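Local coordinates for protein ZYG-9 (Caenorhabditis elegans, PDB 2OF3) that organizes microtubules and spindle poles during mitosis and meiosis in the one-cell embryo, as a member of the XMAP215 family built from TOG domains, at residues D68-L73 with R79-N84. Residues are numbered along the deposited sequence; the frame is centred on the assembly and turned at random.
Sequences DSLVRL and RSLLSN
Leu81 lays its forked end against helix 60-76, where it meets the side chain of Leu73 and the backbone of Leu70, a compact example of one leucine joining two consecutive helices, 60-76 and 78-83, across the short break between them. The two leucines pass each other at a slant: CG of Leu81 lies 4.0 Å from Leu73 CB, while Leu73 CD1 reaches Leu81 CD2 at 4.1 Å. Both methyls of Leu81 also press on one carbonyl oxygen from the same side, CD2 coming within 3.5 Å of Leu70 O and CD1 within 3.7 Å. This reach follows from the first torsion of Leu81, which sets CG anti to its carbonyl carbon (chi1 -58°). Ser80 adds a lighter touch, its CB 4.3 Å from Leu73 CD1, while its hydroxyl is hydrogen-bonded with Ser77 OG and with Leu5 O. Were Leu81 shortened to an alanine, both methyls would go and a gap would probably open beside Leu73, leaving the Leu70 carbonyl with less apolar cover. Across the junction the short segments run at 109° with axes 9.6 Å apart, a sharp bend within the helical array of the TOG domain. Leu88 of helix 85-95 touches both Leu70 and Leu81, and helix 101-120 packs on the same pair through Leu110 and Val113.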
ATOM      1  N   ASP A  68       7.844   5.205 -19.225  1.00 28.32           N
ATOM      2  CA  ASP A  68       8.958   6.079 -19.493  1.00 30.07           C
ATOM      3  C   ASP A  68       8.515   7.547 -19.684  1.00 29.53           C
ATOM      4  O   ASP A  68       9.085   8.472 -19.103  1.00 29.99           O
ATOM      5  CB  ASP A  68       9.694   5.549 -20.743  1.00 31.86           C
ATOM      6  CG  ASP A  68      10.859   6.442 -21.158  1.00 38.51           C
ATOM      7  OD1 ASP A  68      11.987   6.268 -20.592  1.00 46.22           O
ATOM      8  OD2 ASP A  68      10.643   7.339 -22.038  1.00 45.59           O
ATOM      9  N   SER A  69       7.485   7.771 -20.491  1.00 29.27           N
ATOM     10  CA  SER A  69       6.944   9.098 -20.652  1.00 29.69           C
ATOM     11  C   SER A  69       6.459   9.648 -19.315  1.00 28.52           C
ATOM     12  O   SER A  69       6.602  10.849 -19.055  1.00 29.35           O
ATOM     13  CB  SER A  69       5.724   9.085 -21.595  1.00 30.23           C
ATOM     14  OG  SER A  69       6.075   8.732 -22.907  1.00 34.90           O
ATOM     15  N   LEU A  70       5.818   8.798 -18.511  1.00 26.37           N
ATOM     16  CA  LEU A  70       5.180   9.276 -17.264  1.00 25.35           C
ATOM     17  C   LEU A  70       6.265   9.602 -16.241  1.00 25.22           C
ATOM     18  O   LEU A  70       6.209  10.650 -15.551  1.00 25.22           O
ATOM     19  CB  LEU A  70       4.151   8.235 -16.728  1.00 22.41           C
ATOM     20  CG  LEU A  70       2.800   8.066 -17.448  1.00 22.79           C
ATOM     21  CD1 LEU A  70       2.031   6.889 -16.950  1.00 21.31           C
ATOM     22  CD2 LEU A  70       1.934   9.323 -17.282  1.00 24.73           C
ATOM     23  N   VAL A  71       7.259   8.714 -16.131  1.00 27.32           N
ATOM     24  CA  VAL A  71       8.386   8.950 -15.188  1.00 29.25           C
ATOM     25  C   VAL A  71       9.141  10.252 -15.531  1.00 29.62           C
ATOM     26  O   VAL A  71       9.467  11.025 -14.635  1.00 29.60           O
ATOM     27  CB  VAL A  71       9.290   7.694 -15.004  1.00 30.32           C
ATOM     28  CG1 VAL A  71      10.674   8.045 -14.517  1.00 30.67           C
ATOM     29  CG2 VAL A  71       8.626   6.686 -14.046  1.00 31.59           C
ATOM     30  N   ARG A  72       9.310  10.540 -16.822  1.00 30.56           N
ATOM     31  CA  ARG A  72       9.971  11.783 -17.251  1.00 31.71           C
ATOM     32  C   ARG A  72       9.220  13.049 -16.904  1.00 30.67           C
ATOM     33  O   ARG A  72       9.864  14.113 -16.731  1.00 30.85           O
ATOM     34  CB  ARG A  72      10.287  11.789 -18.767  1.00 31.87           C
ATOM     35  CG  ARG A  72      11.335  10.751 -19.157  1.00 35.82           C
ATOM     36  CD  ARG A  72      11.499  10.569 -20.701  1.00 37.16           C
ATOM     37  NE  ARG A  72      12.242   9.330 -20.992  1.00 49.72           N
ATOM     38  CZ  ARG A  72      13.553   9.137 -20.764  1.00 56.34           C
ATOM     39  NH1 ARG A  72      14.310  10.111 -20.235  1.00 59.01           N
ATOM     40  NH2 ARG A  72      14.123   7.958 -21.063  1.00 58.04           N
ATOM     41  N   LEU A  73       7.880  12.976 -16.767  1.00 28.78           N
ATOM     42  CA  LEU A  73       7.101  14.149 -16.321  1.00 26.85           C
ATOM     43  C   LEU A  73       7.463  14.616 -14.938  1.00 25.64           C
ATOM     44  O   LEU A  73       7.308  15.765 -14.627  1.00 25.55           O
ATOM     45  CB  LEU A  73       5.586  13.871 -16.374  1.00 26.76           C
ATOM     46  CG  LEU A  73       5.036  13.545 -17.751  1.00 26.25           C
ATOM     47  CD1 LEU A  73       3.522  13.323 -17.592  1.00 25.73           C
ATOM     48  CD2 LEU A  73       5.319  14.702 -18.716  1.00 26.05           C
ATOM     49  N   ARG A  79       3.395  18.630 -11.853  1.00 22.66           N
ATOM     50  CA  ARG A  79       1.979  18.938 -11.516  1.00 24.10           C
ATOM     51  C   ARG A  79       0.994  18.091 -12.297  1.00 23.59           C
ATOM     52  O   ARG A  79      -0.134  17.889 -11.812  1.00 23.38           O
ATOM     53  CB  ARG A  79       1.636  20.401 -11.740  1.00 23.37           C
ATOM     54  CG  ARG A  79       2.262  21.335 -10.699  1.00 26.54           C
ATOM     55  CD  ARG A  79       2.102  22.797 -11.141  1.00 31.90           C
ATOM     56  NE  ARG A  79       3.207  23.562 -10.543  1.00 44.03           N
ATOM     57  CZ  ARG A  79       3.244  24.027  -9.285  1.00 45.14           C
ATOM     58  NH1 ARG A  79       2.197  23.851  -8.473  1.00 47.23           N
ATOM     59  NH2 ARG A  79       4.333  24.673  -8.846  1.00 43.16           N
ATOM     60  N   SER A  80       1.414  17.587 -13.465  1.00 23.22           N
ATOM     61  CA  SER A  80       0.616  16.609 -14.236  1.00 22.80           C
ATOM     62  C   SER A  80       0.448  15.302 -13.522  1.00 22.10           C
ATOM     63  O   SER A  80      -0.660  14.771 -13.478  1.00 21.45           O
ATOM     64  CB  SER A  80       1.236  16.383 -15.610  1.00 22.70           C
ATOM     65  OG  SER A  80       1.139  17.648 -16.304  1.00 24.36           O
ATOM     66  N   LEU A  81       1.535  14.770 -12.970  1.00 21.98           N
ATOM     67  CA  LEU A  81       1.487  13.565 -12.158  1.00 22.00           C
ATOM     68  C   LEU A  81       0.645  13.765 -10.902  1.00 23.22           C
ATOM     69  O   LEU A  81      -0.127  12.865 -10.579  1.00 22.80           O
ATOM     70  CB  LEU A  81       2.906  13.074 -11.779  1.00 21.91           C
ATOM     71  CG  LEU A  81       3.851  12.771 -12.962  1.00 21.73           C
ATOM     72  CD1 LEU A  81       5.193  12.334 -12.379  1.00 21.33           C
ATOM     73  CD2 LEU A  81       3.328  11.630 -13.851  1.00 18.84           C
ATOM     74  N   LEU A  82       0.806  14.901 -10.189  1.00 22.67           N
ATOM     75  CA  LEU A  82      -0.015  15.216  -9.018  1.00 22.97           C
ATOM     76  C   LEU A  82      -1.521  15.350  -9.332  1.00 22.02           C
ATOM     77  O   LEU A  82      -2.365  14.772  -8.601  1.00 20.32           O
ATOM     78  CB  LEU A  82       0.426  16.539  -8.368  1.00 22.65           C
ATOM     79  CG  LEU A  82       1.585  16.343  -7.432  1.00 27.41           C
ATOM     80  CD1 LEU A  82       2.095  17.739  -7.157  1.00 30.33           C
ATOM     81  CD2 LEU A  82       1.168  15.582  -6.083  1.00 23.28           C
ATOM     82  N   SER A  83      -1.845  16.107 -10.394  1.00 20.72           N
ATOM     83  CA  SER A  83      -3.239  16.369 -10.782  1.00 21.39           C
ATOM     84  C   SER A  83      -3.971  15.063 -11.069  1.00 20.46           C
ATOM     85  O   SER A  83      -5.173  14.971 -10.853  1.00 20.43           O
ATOM     86  CB  SER A  83      -3.298  17.191 -12.067  1.00 21.32           C
ATOM     87  OG  SER A  83      -2.884  18.523 -11.831  1.00 25.42           O
ATOM     88  N   ASN A  84      -3.231  14.074 -11.552  1.00 18.89           N
ATOM     89  CA  ASN A  84      -3.781  12.796 -12.020  1.00 19.32           C
ATOM     90  C   ASN A  84      -3.332  11.602 -11.205  1.00 18.11           C
ATOM     91  O   ASN A  84      -3.478  10.471 -11.647  1.00 18.48           O
ATOM     92  CB  ASN A  84      -3.465  12.618 -13.535  1.00 19.25           C
ATOM     93  CG  ASN A  84      -4.149  13.643 -14.340  1.00 17.86           C
ATOM     94  OD1 ASN A  84      -5.389  13.612 -14.501  1.00 19.80           O
ATOM     95  ND2 ASN A  84      -3.403  14.639 -14.778  1.00 14.51           N
TER